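Local atomic coordinates of pectate lyase II (Xanthomonas campestris pv. campestris, PDB entry 2QY1), a protein that probably cleaves pectate, the polygalacturonate of plant cell walls, by beta-elimination. Residues F213-I218 with V297-L302; I238-S243 with Y263-N268; N244-I249 with I267-G272. The protein carries 2 engineered substitutions. All blocks are in the same frame, centred on the assembly; numbering follows the deposited sequence.

Contact 1. Residues F213-I218 with V297-L302. Engineered in segment 213-218: Phe213 (natural residue Arg).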
ATOM      1  N   PHE A 213       4.397 -11.431   9.448  1.00 20.58           N
ATOM      2  CA  PHE A 213       4.065 -12.774   8.933  1.00 20.54           C
ATOM      3  C   PHE A 213       4.043 -12.817   7.400  1.00 20.45           C
ATOM      4  O   PHE A 213       4.313 -11.812   6.733  1.00 20.33           O
ATOM      5  CB  PHE A 213       2.717 -13.282   9.482  1.00 20.65           C
ATOM      6  CG  PHE A 213       2.570 -13.172  10.976  1.00 20.80           C
ATOM      7  CD1 PHE A 213       3.036 -14.181  11.812  1.00 20.93           C
ATOM      8  CD2 PHE A 213       1.934 -12.069  11.547  1.00 20.93           C
ATOM      9  CE1 PHE A 213       2.895 -14.084  13.197  1.00 21.17           C
ATOM     10  CE2 PHE A 213       1.786 -11.964  12.930  1.00 21.11           C
ATOM     11  CZ  PHE A 213       2.267 -12.976  13.756  1.00 21.01           C
ATOM     12  N   GLY A 214       3.730 -13.991   6.854  1.00 20.39           N
ATOM     13  CA  GLY A 214       3.505 -14.157   5.418  1.00 20.30           C
ATOM     14  C   GLY A 214       4.734 -14.014   4.539  1.00 20.32           C
ATOM     15  O   GLY A 214       5.865 -13.933   5.029  1.00 20.13           O
ATOM     16  N   LEU A 215       4.499 -13.992   3.229  1.00 20.10           N
ATOM     17  CA  LEU A 215       5.566 -13.835   2.249  1.00 20.09           C
ATOM     18  C   LEU A 215       5.292 -12.627   1.377  1.00 20.15           C
ATOM     19  O   LEU A 215       4.142 -12.355   1.022  1.00 20.02           O
ATOM     20  CB  LEU A 215       5.694 -15.086   1.372  1.00 20.16           C
ATOM     21  CG  LEU A 215       5.898 -16.439   2.064  1.00 20.21           C
ATOM     22  CD1 LEU A 215       5.773 -17.573   1.057  1.00 20.44           C
ATOM     23  CD2 LEU A 215       7.237 -16.503   2.790  1.00 20.16           C
ATOM     24  N   SER A 216       6.351 -11.899   1.039  1.00 20.04           N
ATOM     25  CA  SER A 216       6.227 -10.766   0.136  1.00 19.99           C
ATOM     26  C   SER A 216       7.339 -10.750  -0.903  1.00 19.91           C
ATOM     27  O   SER A 216       8.419 -11.322  -0.701  1.00 19.92           O
ATOM     28  CB  SER A 216       6.193  -9.443   0.910  1.00 19.91           C
ATOM     29  OG  SER A 216       7.483  -9.088   1.376  1.00 20.43           O
ATOM     30  N   HIS A 217       7.049 -10.097  -2.020  1.00 19.58           N
ATOM     31  CA  HIS A 217       8.031  -9.852  -3.056  1.00 19.56           C
ATOM     32  C   HIS A 217       8.022  -8.350  -3.318  1.00 19.46           C
ATOM     33  O   HIS A 217       7.036  -7.798  -3.806  1.00 19.40           O
ATOM     34  CB  HIS A 217       7.683 -10.651  -4.311  1.00 19.38           C
ATOM     35  CG  HIS A 217       8.712 -10.571  -5.395  1.00 20.02           C
ATOM     36  ND1 HIS A 217       8.404 -10.787  -6.720  1.00 20.38           N
ATOM     37  CD2 HIS A 217      10.039 -10.301  -5.357  1.00 20.44           C
ATOM     38  CE1 HIS A 217       9.498 -10.661  -7.450  1.00 20.36           C
ATOM     39  NE2 HIS A 217      10.502 -10.361  -6.648  1.00 20.64           N
ATOM     40  N   ILE A 218       9.119  -7.698  -2.948  1.00 19.35           N
ATOM     41  CA  ILE A 218       9.249  -6.247  -3.032  1.00 19.10           C
ATOM     42  C   ILE A 218      10.343  -5.929  -4.053  1.00 19.14           C
ATOM     43  O   ILE A 218      11.528  -6.058  -3.752  1.00 18.97           O
ATOM     44  CB  ILE A 218       9.576  -5.641  -1.630  1.00 19.09           C
ATOM     45  CG1 ILE A 218       8.465  -5.987  -0.627  1.00 18.99           C
ATOM     46  CG2 ILE A 218       9.792  -4.122  -1.706  1.00 19.05           C
ATOM     47  CD1 ILE A 218       8.886  -5.905   0.842  1.00 19.06           C
ATOM     48  N   VAL A 297      16.664 -17.497   2.643  1.00 24.95           N
ATOM     49  CA  VAL A 297      16.274 -17.744   1.261  1.00 25.10           C
ATOM     50  C   VAL A 297      14.745 -17.814   1.186  1.00 25.03           C
ATOM     51  O   VAL A 297      14.098 -18.381   2.071  1.00 25.12           O
ATOM     52  CB  VAL A 297      16.953 -19.025   0.682  1.00 25.11           C
ATOM     53  CG1 VAL A 297      16.509 -20.290   1.424  1.00 25.59           C
ATOM     54  CG2 VAL A 297      16.700 -19.153  -0.816  1.00 25.35           C
ATOM     55  N   PHE A 298      14.174 -17.206   0.150  1.00 24.98           N
ATOM     56  CA  PHE A 298      12.732 -17.265  -0.072  1.00 24.86           C
ATOM     57  C   PHE A 298      12.308 -18.735  -0.176  1.00 24.97           C
ATOM     58  O   PHE A 298      12.802 -19.461  -1.040  1.00 25.02           O
ATOM     59  CB  PHE A 298      12.352 -16.479  -1.325  1.00 24.72           C
ATOM     60  CG  PHE A 298      10.903 -16.103  -1.388  1.00 24.49           C
ATOM     61  CD1 PHE A 298      10.405 -15.049  -0.623  1.00 24.02           C
ATOM     62  CD2 PHE A 298      10.031 -16.794  -2.220  1.00 24.24           C
ATOM     63  CE1 PHE A 298       9.059 -14.697  -0.684  1.00 23.58           C
ATOM     64  CE2 PHE A 298       8.683 -16.450  -2.286  1.00 23.95           C
ATOM     65  CZ  PHE A 298       8.199 -15.400  -1.518  1.00 24.00           C
ATOM     66  N   PRO A 299      11.400 -19.177   0.717  1.00 25.07           N
ATOM     67  CA  PRO A 299      11.179 -20.605   0.988  1.00 25.09           C
ATOM     68  C   PRO A 299      10.449 -21.397  -0.104  1.00 25.15           C
ATOM     69  O   PRO A 299      10.470 -22.628  -0.080  1.00 25.25           O
ATOM     70  CB  PRO A 299      10.344 -20.586   2.271  1.00 25.13           C
ATOM     71  CG  PRO A 299       9.592 -19.302   2.200  1.00 24.95           C
ATOM     72  CD  PRO A 299      10.508 -18.320   1.524  1.00 24.96           C
ATOM     73  N   GLU A 300       9.814 -20.702  -1.045  1.00 25.18           N
ATOM     74  CA  GLU A 300       9.046 -21.371  -2.095  1.00 25.10           C
ATOM     75  C   GLU A 300       9.050 -20.601  -3.413  1.00 24.91           C
ATOM     76  O   GLU A 300       9.462 -19.440  -3.468  1.00 24.80           O
ATOM     77  CB  GLU A 300       7.603 -21.613  -1.633  1.00 25.14           C
ATOM     78  CG  GLU A 300       6.791 -20.340  -1.401  1.00 25.26           C
ATOM     79  CD  GLU A 300       5.389 -20.620  -0.894  1.00 25.30           C
ATOM     80  OE1 GLU A 300       4.448 -19.939  -1.349  1.00 25.50           O
ATOM     81  OE2 GLU A 300       5.226 -21.518  -0.041  1.00 25.86           O
ATOM     82  N   SER A 301       8.588 -21.262  -4.470  1.00 24.63           N
ATOM     83  CA  SER A 301       8.403 -20.614  -5.759  1.00 24.46           C
ATOM     84  C   SER A 301       7.359 -19.509  -5.625  1.00 24.26           C
ATOM     85  O   SER A 301       6.359 -19.671  -4.919  1.00 24.14           O
ATOM     86  CB  SER A 301       7.965 -21.635  -6.812  1.00 24.54           C
ATOM     87  OG  SER A 301       7.738 -21.013  -8.065  1.00 24.81           O
ATOM     88  N   LEU A 302       7.608 -18.383  -6.289  1.00 24.03           N
ATOM     89  CA  LEU A 302       6.647 -17.285  -6.334  1.00 23.88           C
ATOM     90  C   LEU A 302       5.380 -17.725  -7.057  1.00 23.84           C
ATOM     91  O   LEU A 302       4.276 -17.309  -6.701  1.00 23.95           O
ATOM     92  CB  LEU A 302       7.256 -16.056  -7.014  1.00 23.79           C
ATOM     93  CG  LEU A 302       8.303 -15.276  -6.213  1.00 23.77           C
ATOM     94  CD1 LEU A 302       9.150 -14.417  -7.138  1.00 23.55           C
ATOM     95  CD2 LEU A 302       7.648 -14.415  -5.134  1.00 23.62           C
TER
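ND1 of His217 lies 3.7 Å from CD1 of Leu302 and is hydrogen-bonded to the hydroxyl of Tyr304, while the other ring nitrogen, NE2, is hydrogen-bonded to OE2 of Glu242. With both nitrogens engaged, the two bonds should restrict rotation of the imidazole. His217 belongs to strand 215-226 of the right-handed parallel beta-helix of pectate lyases. Residues 297-302 are part of the irregular chain that leads toward helix 314-321, and they pack on this strand.

Leu302 supplies a CH-pi contact over one face of the imidazole. Its CD1 stands 4.0 Å from the ring centroid, 24° off the ring normal. The second methyl, CD2, reaches CB of His217 at 3.9 Å. The Leu302 side chain lies roughly perpendicular to that of His217.

Leu215 is the other centre of the contact, and its branches have separate partners. CD2 meets CG of Pro299 at 3.7 Å, and Leu215 and Pro299 pass alongside, pointing opposite ways. CD1 meets the carboxylate end of Glu300, with OE1 at 3.6 Å. That oxygen also has a long, weak ion pair with Arg193. CB of Leu215 is 3.8 Å from CZ of Phe298.

No hydrogen bond joins the two segments, so the strand and the loop meet through side chains and one backbone oxygen. Phe298 has CG anti to the backbone N (chi1 -161°). From there the ring extends to the strand backbone. It arrives obliquely, with CE1 3.4 Å from the carbonyl oxygen of Ser216.

Contact 2. Residues I238-S243 with Y263-N268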
ATOM      1  N   ILE A 238       8.868 -13.313   5.611  1.00 19.49           N
ATOM      2  CA  ILE A 238      10.025 -13.316   4.719  1.00 19.44           C
ATOM      3  C   ILE A 238       9.725 -12.434   3.508  1.00 19.37           C
ATOM      4  O   ILE A 238       8.651 -12.526   2.921  1.00 19.39           O
ATOM      5  CB  ILE A 238      10.428 -14.754   4.279  1.00 19.41           C
ATOM      6  CG1 ILE A 238      10.741 -15.626   5.504  1.00 19.28           C
ATOM      7  CG2 ILE A 238      11.625 -14.716   3.325  1.00 19.45           C
ATOM      8  CD1 ILE A 238      10.883 -17.121   5.211  1.00 19.68           C
ATOM      9  N   ALA A 239      10.673 -11.571   3.155  1.00 19.40           N
ATOM     10  CA  ALA A 239      10.524 -10.693   1.999  1.00 19.31           C
ATOM     11  C   ALA A 239      11.639 -10.918   0.983  1.00 19.40           C
ATOM     12  O   ALA A 239      12.822 -10.837   1.319  1.00 19.34           O
ATOM     13  CB  ALA A 239      10.498  -9.238   2.438  1.00 19.35           C
ATOM     14  N   LYS A 240      11.256 -11.220  -0.254  1.00 19.47           N
ATOM     15  CA  LYS A 240      12.201 -11.222  -1.361  1.00 19.60           C
ATOM     16  C   LYS A 240      12.333  -9.779  -1.847  1.00 19.66           C
ATOM     17  O   LYS A 240      11.414  -9.234  -2.462  1.00 19.74           O
ATOM     18  CB  LYS A 240      11.738 -12.152  -2.488  1.00 19.49           C
ATOM     19  CG  LYS A 240      12.733 -12.264  -3.635  1.00 19.45           C
ATOM     20  CD  LYS A 240      12.279 -13.266  -4.688  1.00 19.75           C
ATOM     21  CE  LYS A 240      13.331 -13.432  -5.777  1.00 20.22           C
ATOM     22  NZ  LYS A 240      14.562 -14.124  -5.294  1.00 21.17           N
ATOM     23  N   ILE A 241      13.477  -9.169  -1.546  1.00 19.71           N
ATOM     24  CA  ILE A 241      13.726  -7.762  -1.856  1.00 19.71           C
ATOM     25  C   ILE A 241      14.705  -7.673  -3.027  1.00 19.79           C
ATOM     26  O   ILE A 241      15.898  -7.942  -2.875  1.00 19.48           O
ATOM     27  CB  ILE A 241      14.255  -6.995  -0.612  1.00 19.66           C
ATOM     28  CG1 ILE A 241      13.272  -7.140   0.558  1.00 19.72           C
ATOM     29  CG2 ILE A 241      14.507  -5.521  -0.945  1.00 19.83           C
ATOM     30  CD1 ILE A 241      13.794  -6.623   1.895  1.00 19.67           C
ATOM     31  N   GLU A 242      14.182  -7.284  -4.189  1.00 19.77           N
ATOM     32  CA  GLU A 242      14.892  -7.443  -5.457  1.00 19.97           C
ATOM     33  C   GLU A 242      14.874  -6.179  -6.318  1.00 20.01           C
ATOM     34  O   GLU A 242      13.823  -5.577  -6.522  1.00 19.90           O
ATOM     35  CB  GLU A 242      14.269  -8.614  -6.228  1.00 20.07           C
ATOM     36  CG  GLU A 242      14.925  -8.942  -7.560  1.00 20.32           C
ATOM     37  CD  GLU A 242      14.216 -10.053  -8.323  1.00 20.27           C
ATOM     38  OE1 GLU A 242      14.712 -10.423  -9.406  1.00 20.27           O
ATOM     39  OE2 GLU A 242      13.170 -10.555  -7.852  1.00 20.65           O
ATOM     40  N   SER A 243      16.045  -5.785  -6.816  1.00 20.04           N
ATOM     41  CA  SER A 243      16.169  -4.712  -7.814  1.00 20.20           C
ATOM     42  C   SER A 243      15.416  -3.413  -7.491  1.00 20.27           C
ATOM     43  O   SER A 243      14.829  -2.786  -8.378  1.00 20.25           O
ATOM     44  CB  SER A 243      15.767  -5.228  -9.205  1.00 20.30           C
ATOM     45  OG  SER A 243      16.663  -6.230  -9.652  1.00 20.27           O
ATOM     46  N   TYR A 263      12.651 -11.858   8.117  1.00 23.14           N
ATOM     47  CA  TYR A 263      13.834 -12.193   7.320  1.00 22.96           C
ATOM     48  C   TYR A 263      13.730 -11.683   5.886  1.00 22.78           C
ATOM     49  O   TYR A 263      12.642 -11.333   5.420  1.00 22.76           O
ATOM     50  CB  TYR A 263      14.067 -13.710   7.337  1.00 22.99           C
ATOM     51  CG  TYR A 263      14.077 -14.304   8.730  1.00 23.18           C
ATOM     52  CD1 TYR A 263      15.257 -14.382   9.467  1.00 23.12           C
ATOM     53  CD2 TYR A 263      12.899 -14.772   9.318  1.00 23.27           C
ATOM     54  CE1 TYR A 263      15.267 -14.919  10.752  1.00 23.15           C
ATOM     55  CE2 TYR A 263      12.900 -15.308  10.604  1.00 23.29           C
ATOM     56  CZ  TYR A 263      14.086 -15.378  11.313  1.00 23.10           C
ATOM     57  OH  TYR A 263      14.090 -15.908  12.583  1.00 23.28           O
ATOM     58  N   TRP A 264      14.866 -11.634   5.193  1.00 22.46           N
ATOM     59  CA  TRP A 264      14.908 -11.107   3.829  1.00 22.33           C
ATOM     60  C   TRP A 264      15.873 -11.831   2.895  1.00 22.17           C
ATOM     61  O   TRP A 264      16.938 -12.296   3.310  1.00 22.25           O
ATOM     62  CB  TRP A 264      15.207  -9.602   3.828  1.00 22.28           C
ATOM     63  CG  TRP A 264      16.302  -9.182   4.762  1.00 22.26           C
ATOM     64  CD1 TRP A 264      17.644  -9.304   4.561  1.00 22.34           C
ATOM     65  CD2 TRP A 264      16.142  -8.563   6.043  1.00 22.32           C
ATOM     66  NE1 TRP A 264      18.336  -8.801   5.640  1.00 22.40           N
ATOM     67  CE2 TRP A 264      17.436  -8.338   6.563  1.00 22.51           C
ATOM     68  CE3 TRP A 264      15.029  -8.172   6.801  1.00 22.41           C
ATOM     69  CZ2 TRP A 264      17.650  -7.742   7.811  1.00 22.44           C
ATOM     70  CZ3 TRP A 264      15.242  -7.582   8.044  1.00 22.28           C
ATOM     71  CH2 TRP A 264      16.543  -7.370   8.533  1.00 22.38           C
ATOM     72  N   ASP A 265      15.469 -11.919   1.629  1.00 21.99           N
ATOM     73  CA  ASP A 265      16.293 -12.440   0.548  1.00 21.76           C
ATOM     74  C   ASP A 265      16.611 -11.261  -0.375  1.00 21.70           C
ATOM     75  O   ASP A 265      15.735 -10.758  -1.088  1.00 21.71           O
ATOM     76  CB  ASP A 265      15.532 -13.539  -0.205  1.00 21.90           C
ATOM     77  CG  ASP A 265      16.432 -14.395  -1.088  1.00 21.84           C
ATOM     78  OD1 ASP A 265      17.507 -13.924  -1.513  1.00 22.20           O
ATOM     79  OD2 ASP A 265      16.052 -15.552  -1.369  1.00 22.04           O
ATOM     80  N   LEU A 266      17.864 -10.817  -0.335  1.00 21.46           N
ATOM     81  CA  LEU A 266      18.296  -9.612  -1.046  1.00 21.33           C
ATOM     82  C   LEU A 266      19.079  -9.946  -2.310  1.00 21.38           C
ATOM     83  O   LEU A 266      20.031 -10.723  -2.267  1.00 21.14           O
ATOM     84  CB  LEU A 266      19.148  -8.729  -0.126  1.00 21.26           C
ATOM     85  CG  LEU A 266      18.476  -8.015   1.054  1.00 21.10           C
ATOM     86  CD1 LEU A 266      19.504  -7.647   2.113  1.00 20.50           C
ATOM     87  CD2 LEU A 266      17.723  -6.779   0.598  1.00 20.37           C
ATOM     88  N   ILE A 267      18.662  -9.366  -3.436  1.00 21.47           N
ATOM     89  CA  ILE A 267      19.383  -9.521  -4.705  1.00 21.60           C
ATOM     90  C   ILE A 267      19.239  -8.277  -5.584  1.00 21.54           C
ATOM     91  O   ILE A 267      18.145  -7.718  -5.710  1.00 21.45           O
ATOM     92  CB  ILE A 267      18.925 -10.766  -5.541  1.00 21.76           C
ATOM     93  CG1 ILE A 267      18.272 -11.859  -4.681  1.00 22.03           C
ATOM     94  CG2 ILE A 267      20.102 -11.340  -6.339  1.00 21.99           C
ATOM     95  CD1 ILE A 267      16.767 -11.700  -4.494  1.00 21.66           C
ATOM     96  N   ASN A 268      20.355  -7.852  -6.173  1.00 21.46           N
ATOM     97  CA  ASN A 268      20.387  -6.827  -7.231  1.00 21.46           C
ATOM     98  C   ASN A 268      19.817  -5.447  -6.886  1.00 21.43           C
ATOM     99  O   ASN A 268      19.455  -4.685  -7.783  1.00 21.30           O
ATOM    100  CB  ASN A 268      19.733  -7.357  -8.521  1.00 21.41           C
ATOM    101  CG  ASN A 268      20.493  -8.518  -9.134  1.00 21.48           C
ATOM    102  OD1 ASN A 268      21.707  -8.650  -8.960  1.00 21.87           O
ATOM    103  ND2 ASN A 268      19.780  -9.366  -9.866  1.00 21.42           N
TER
HETATM  104  O   HOH W   1      16.949  -9.079 -10.158  1.00 20.65           O
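Strands 238-242 and 263-267 run parallel, in register from Ile238 beside Tyr263 to Glu242 beside Ile267. Five backbone hydrogen bonds join them. Ala239 N donates to Tyr263 O, and Asp265 N to Ala239 O. Ile241 N donates to Asp265 O at 2.8 Å, Ile267 N to Ile241 O, and Ser243 N to Ile267 O.

The closer apolar contacts lie on the face of Ala239 and Ile241. CB of Ile241 touches CD2 of Leu266 at 3.7 Å, and its CD1 touches CB of Trp264 at 3.8 Å.

The opposite face is mixed: Lys240, Asp265 and Glu242 share it with Ile238, Tyr263 and Ile267. Lys240 is extended from CG anti to the backbone N (chi1 -176°) and bends at its last torsion. NZ comes 3.4 Å from CD1 of Ile267. It stays 4.4 Å from Asp265 OD2, too far for a salt bridge; that oxygen accepts from Phe298 N.

One water ties the far ends of the segments together. It donates to Glu242 OE1 at 2.7 Å, accepts from Asn268 ND2 at 2.9 Å, and is hydrogen-bonded to Ser243 OG. Glu242 OE2 is hydrogen-bonded to the Tyr306 hydroxyl. Ser243 and Asn268 both take a left-handed helical backbone conformation. Such matching turns at the ends of stacked strands are typical of the right-handed parallel beta-helix of pectate lyases.

Contact 3. Residues N244-I249 with I267-G272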
ATOM      1  N   ASN A 244      15.433  -3.019  -6.222  1.00 20.26           N
ATOM      2  CA  ASN A 244      14.888  -1.730  -5.816  1.00 20.48           C
ATOM      3  C   ASN A 244      15.955  -0.646  -5.962  1.00 20.50           C
ATOM      4  O   ASN A 244      17.134  -0.944  -6.171  1.00 20.55           O
ATOM      5  CB  ASN A 244      14.366  -1.785  -4.372  1.00 20.40           C
ATOM      6  CG  ASN A 244      13.322  -2.872  -4.160  1.00 20.45           C
ATOM      7  OD1 ASN A 244      13.633  -3.964  -3.682  1.00 21.51           O
ATOM      8  ND2 ASN A 244      12.082  -2.581  -4.518  1.00 19.04           N
ATOM      9  N   TYR A 245      15.533   0.610  -5.862  1.00 20.61           N
ATOM     10  CA  TYR A 245      16.437   1.754  -5.907  1.00 20.65           C
ATOM     11  C   TYR A 245      16.289   2.513  -4.590  1.00 20.74           C
ATOM     12  O   TYR A 245      15.248   3.124  -4.339  1.00 20.65           O
ATOM     13  CB  TYR A 245      16.077   2.654  -7.096  1.00 20.55           C
ATOM     14  CG  TYR A 245      17.116   3.689  -7.488  1.00 20.45           C
ATOM     15  CD1 TYR A 245      17.829   3.563  -8.680  1.00 20.51           C
ATOM     16  CD2 TYR A 245      17.364   4.808  -6.688  1.00 20.45           C
ATOM     17  CE1 TYR A 245      18.771   4.514  -9.060  1.00 20.52           C
ATOM     18  CE2 TYR A 245      18.306   5.763  -7.058  1.00 20.50           C
ATOM     19  CZ  TYR A 245      19.005   5.609  -8.245  1.00 20.51           C
ATOM     20  OH  TYR A 245      19.938   6.546  -8.616  1.00 20.51           O
ATOM     21  N   PHE A 246      17.323   2.450  -3.751  1.00 20.81           N
ATOM     22  CA  PHE A 246      17.319   3.108  -2.443  1.00 21.01           C
ATOM     23  C   PHE A 246      18.238   4.329  -2.438  1.00 21.07           C
ATOM     24  O   PHE A 246      19.390   4.244  -2.872  1.00 20.90           O
ATOM     25  CB  PHE A 246      17.800   2.149  -1.346  1.00 21.11           C
ATOM     26  CG  PHE A 246      16.931   0.937  -1.146  1.00 21.32           C
ATOM     27  CD1 PHE A 246      17.268  -0.278  -1.732  1.00 21.45           C
ATOM     28  CD2 PHE A 246      15.793   1.000  -0.340  1.00 21.49           C
ATOM     29  CE1 PHE A 246      16.481  -1.408  -1.537  1.00 21.51           C
ATOM     30  CE2 PHE A 246      14.998  -0.125  -0.140  1.00 21.18           C
ATOM     31  CZ  PHE A 246      15.341  -1.332  -0.742  1.00 21.25           C
ATOM     32  N   GLU A 247      17.730   5.456  -1.943  1.00 21.20           N
ATOM     33  CA  GLU A 247      18.567   6.630  -1.652  1.00 21.29           C
ATOM     34  C   GLU A 247      17.910   7.519  -0.601  1.00 21.36           C
ATOM     35  O   GLU A 247      16.683   7.513  -0.462  1.00 21.44           O
ATOM     36  CB  GLU A 247      18.898   7.431  -2.921  1.00 21.27           C
ATOM     37  CG  GLU A 247      17.696   8.019  -3.656  1.00 21.25           C
ATOM     38  CD  GLU A 247      18.094   8.851  -4.862  1.00 21.50           C
ATOM     39  OE1 GLU A 247      19.305   9.090  -5.057  1.00 21.24           O
ATOM     40  OE2 GLU A 247      17.195   9.271  -5.617  1.00 21.69           O
ATOM     41  N   ASN A 248      18.730   8.275   0.130  1.00 21.30           N
ATOM     42  CA  ASN A 248      18.255   9.150   1.206  1.00 21.26           C
ATOM     43  C   ASN A 248      17.231   8.438   2.099  1.00 21.18           C
ATOM     44  O   ASN A 248      16.090   8.878   2.241  1.00 21.13           O
ATOM     45  CB  ASN A 248      17.689  10.458   0.633  1.00 21.24           C
ATOM     46  CG  ASN A 248      18.684  11.183  -0.264  1.00 21.44           C
ATOM     47  OD1 ASN A 248      18.393  11.473  -1.424  1.00 21.86           O
ATOM     48  ND2 ASN A 248      19.865  11.469   0.269  1.00 20.29           N
ATOM     49  N   ILE A 249      17.653   7.319   2.679  1.00 21.16           N
ATOM     50  CA  ILE A 249      16.756   6.459   3.448  1.00 21.05           C
ATOM     51  C   ILE A 249      17.442   5.958   4.716  1.00 21.12           C
ATOM     52  O   ILE A 249      18.599   5.525   4.681  1.00 21.12           O
ATOM     53  CB  ILE A 249      16.192   5.276   2.579  1.00 21.05           C
ATOM     54  CG1 ILE A 249      15.329   4.325   3.420  1.00 20.83           C
ATOM     55  CG2 ILE A 249      17.317   4.523   1.862  1.00 20.85           C
ATOM     56  CD1 ILE A 249      14.358   3.463   2.609  1.00 20.83           C
ATOM     57  N   ILE A 267      18.662  -9.366  -3.436  1.00 21.47           N
ATOM     58  CA  ILE A 267      19.383  -9.521  -4.705  1.00 21.60           C
ATOM     59  C   ILE A 267      19.239  -8.277  -5.584  1.00 21.54           C
ATOM     60  O   ILE A 267      18.145  -7.718  -5.710  1.00 21.45           O
ATOM     61  CB  ILE A 267      18.925 -10.766  -5.541  1.00 21.76           C
ATOM     62  CG1 ILE A 267      18.272 -11.859  -4.681  1.00 22.03           C
ATOM     63  CG2 ILE A 267      20.102 -11.340  -6.339  1.00 21.99           C
ATOM     64  CD1 ILE A 267      16.767 -11.700  -4.494  1.00 21.66           C
ATOM     65  N   ASN A 268      20.355  -7.852  -6.173  1.00 21.46           N
ATOM     66  CA  ASN A 268      20.387  -6.827  -7.231  1.00 21.46           C
ATOM     67  C   ASN A 268      19.817  -5.447  -6.886  1.00 21.43           C
ATOM     68  O   ASN A 268      19.455  -4.685  -7.783  1.00 21.30           O
ATOM     69  CB  ASN A 268      19.733  -7.357  -8.521  1.00 21.41           C
ATOM     70  CG  ASN A 268      20.493  -8.518  -9.134  1.00 21.48           C
ATOM     71  OD1 ASN A 268      21.707  -8.650  -8.960  1.00 21.87           O
ATOM     72  ND2 ASN A 268      19.780  -9.366  -9.866  1.00 21.42           N
ATOM     73  N   ASN A 269      19.747  -5.120  -5.599  1.00 21.56           N
ATOM     74  CA  ASN A 269      19.251  -3.810  -5.178  1.00 21.72           C
ATOM     75  C   ASN A 269      20.257  -2.705  -5.477  1.00 21.81           C
ATOM     76  O   ASN A 269      21.448  -2.862  -5.216  1.00 21.95           O
ATOM     77  CB  ASN A 269      18.896  -3.816  -3.687  1.00 21.59           C
ATOM     78  CG  ASN A 269      17.742  -4.746  -3.365  1.00 21.35           C
ATOM     79  OD1 ASN A 269      17.935  -5.805  -2.770  1.00 21.11           O
ATOM     80  ND2 ASN A 269      16.538  -4.359  -3.766  1.00 20.32           N
ATOM     81  N   TYR A 270      19.775  -1.602  -6.045  1.00 22.08           N
ATOM     82  CA  TYR A 270      20.605  -0.419  -6.249  1.00 22.24           C
ATOM     83  C   TYR A 270      20.626   0.397  -4.964  1.00 22.35           C
ATOM     84  O   TYR A 270      19.586   0.873  -4.503  1.00 22.18           O
ATOM     85  CB  TYR A 270      20.097   0.439  -7.416  1.00 22.27           C
ATOM     86  CG  TYR A 270      20.983   1.635  -7.722  1.00 22.28           C
ATOM     87  CD1 TYR A 270      21.912   1.594  -8.764  1.00 22.10           C
ATOM     88  CD2 TYR A 270      20.902   2.803  -6.960  1.00 21.89           C
ATOM     89  CE1 TYR A 270      22.734   2.687  -9.044  1.00 22.22           C
ATOM     90  CE2 TYR A 270      21.721   3.898  -7.228  1.00 22.22           C
ATOM     91  CZ  TYR A 270      22.630   3.834  -8.272  1.00 22.31           C
ATOM     92  OH  TYR A 270      23.434   4.919  -8.539  1.00 22.51           O
ATOM     93  N   VAL A 271      21.818   0.555  -4.399  1.00 22.50           N
ATOM     94  CA  VAL A 271      22.004   1.308  -3.162  1.00 22.68           C
ATOM     95  C   VAL A 271      22.732   2.617  -3.471  1.00 22.75           C
ATOM     96  O   VAL A 271      23.930   2.619  -3.759  1.00 22.70           O
ATOM     97  CB  VAL A 271      22.786   0.480  -2.109  1.00 22.71           C
ATOM     98  CG1 VAL A 271      22.820   1.197  -0.769  1.00 22.60           C
ATOM     99  CG2 VAL A 271      22.166  -0.903  -1.952  1.00 22.87           C
ATOM    100  N   GLY A 272      22.000   3.724  -3.418  1.00 22.85           N
ATOM    101  CA  GLY A 272      22.558   5.035  -3.752  1.00 23.02           C
ATOM    102  C   GLY A 272      23.184   5.742  -2.567  1.00 23.18           C
ATOM    103  O   GLY A 272      23.604   5.104  -1.597  1.00 23.09           O
TER
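Residues 244-247 and 269-272 run side by side, 16° apart, and Tyr245 pairs with Tyr270 and Phe246 with Val271 in parallel register. Three backbone hydrogen bonds join them: Tyr270 N to Asn244 O at 2.7 Å, Phe246 N to Tyr270 O at 2.9 Å, and Gly272 N to Phe246 O at 2.7 Å.

Tyr245 and Tyr270 form an offset stack. Their ring centroids are 4.2 Å apart and the planes differ by 12°. Both have CG anti to the backbone N, which sends the rings out in the same direction. CD2 of Tyr270 sits over the centre of the Tyr245 ring, and Tyr245 CE1 lies toward the rim of the other ring. CZ of Tyr245 meets CE2 of Tyr270 at 3.4 Å. The carboxylate carbon of Glu247 lies at the edge of the Tyr245 ring, in its plane. Glu247 OE2 has a salt bridge to Lys315 and a hydrogen bond to Tyr222.

On the other face, the Phe246 ring turns an edge to the Asn269 side chain. The Phe246 ring also stacks with that of Phe223.

The two amides of Asn244 and Asn269 are stepped from one coil to the next, their planes 8° apart. Asn244 also touches Asn221. Aligned asparagines at a turn, with like aromatics stacked on successive coils, are a hallmark of the pectate lyase parallel beta-helix.

Contacts 2 and 3 join the same two neighbouring coils: the chain passes from strand 238-242 round a turn into strand 245-255, and likewise from 263-267 into 270-271. Both depend on parallel backbone hydrogen bonds; contact 1 has none and relies on apolar and CH-pi contacts from a loop. Contacts 1 and 2 meet through strands 215-226 and 238-242, which are adjacent; Lys240 N and O probably bond to Ser216 O and Ile218 N. All three are partly buried. Ile241 and Phe246 are among the buried side chains, whereas Pro299, Glu300, Asn268 and Val271 are exposed. Contact 2 uses a water; contact 3 adds an aromatic stack.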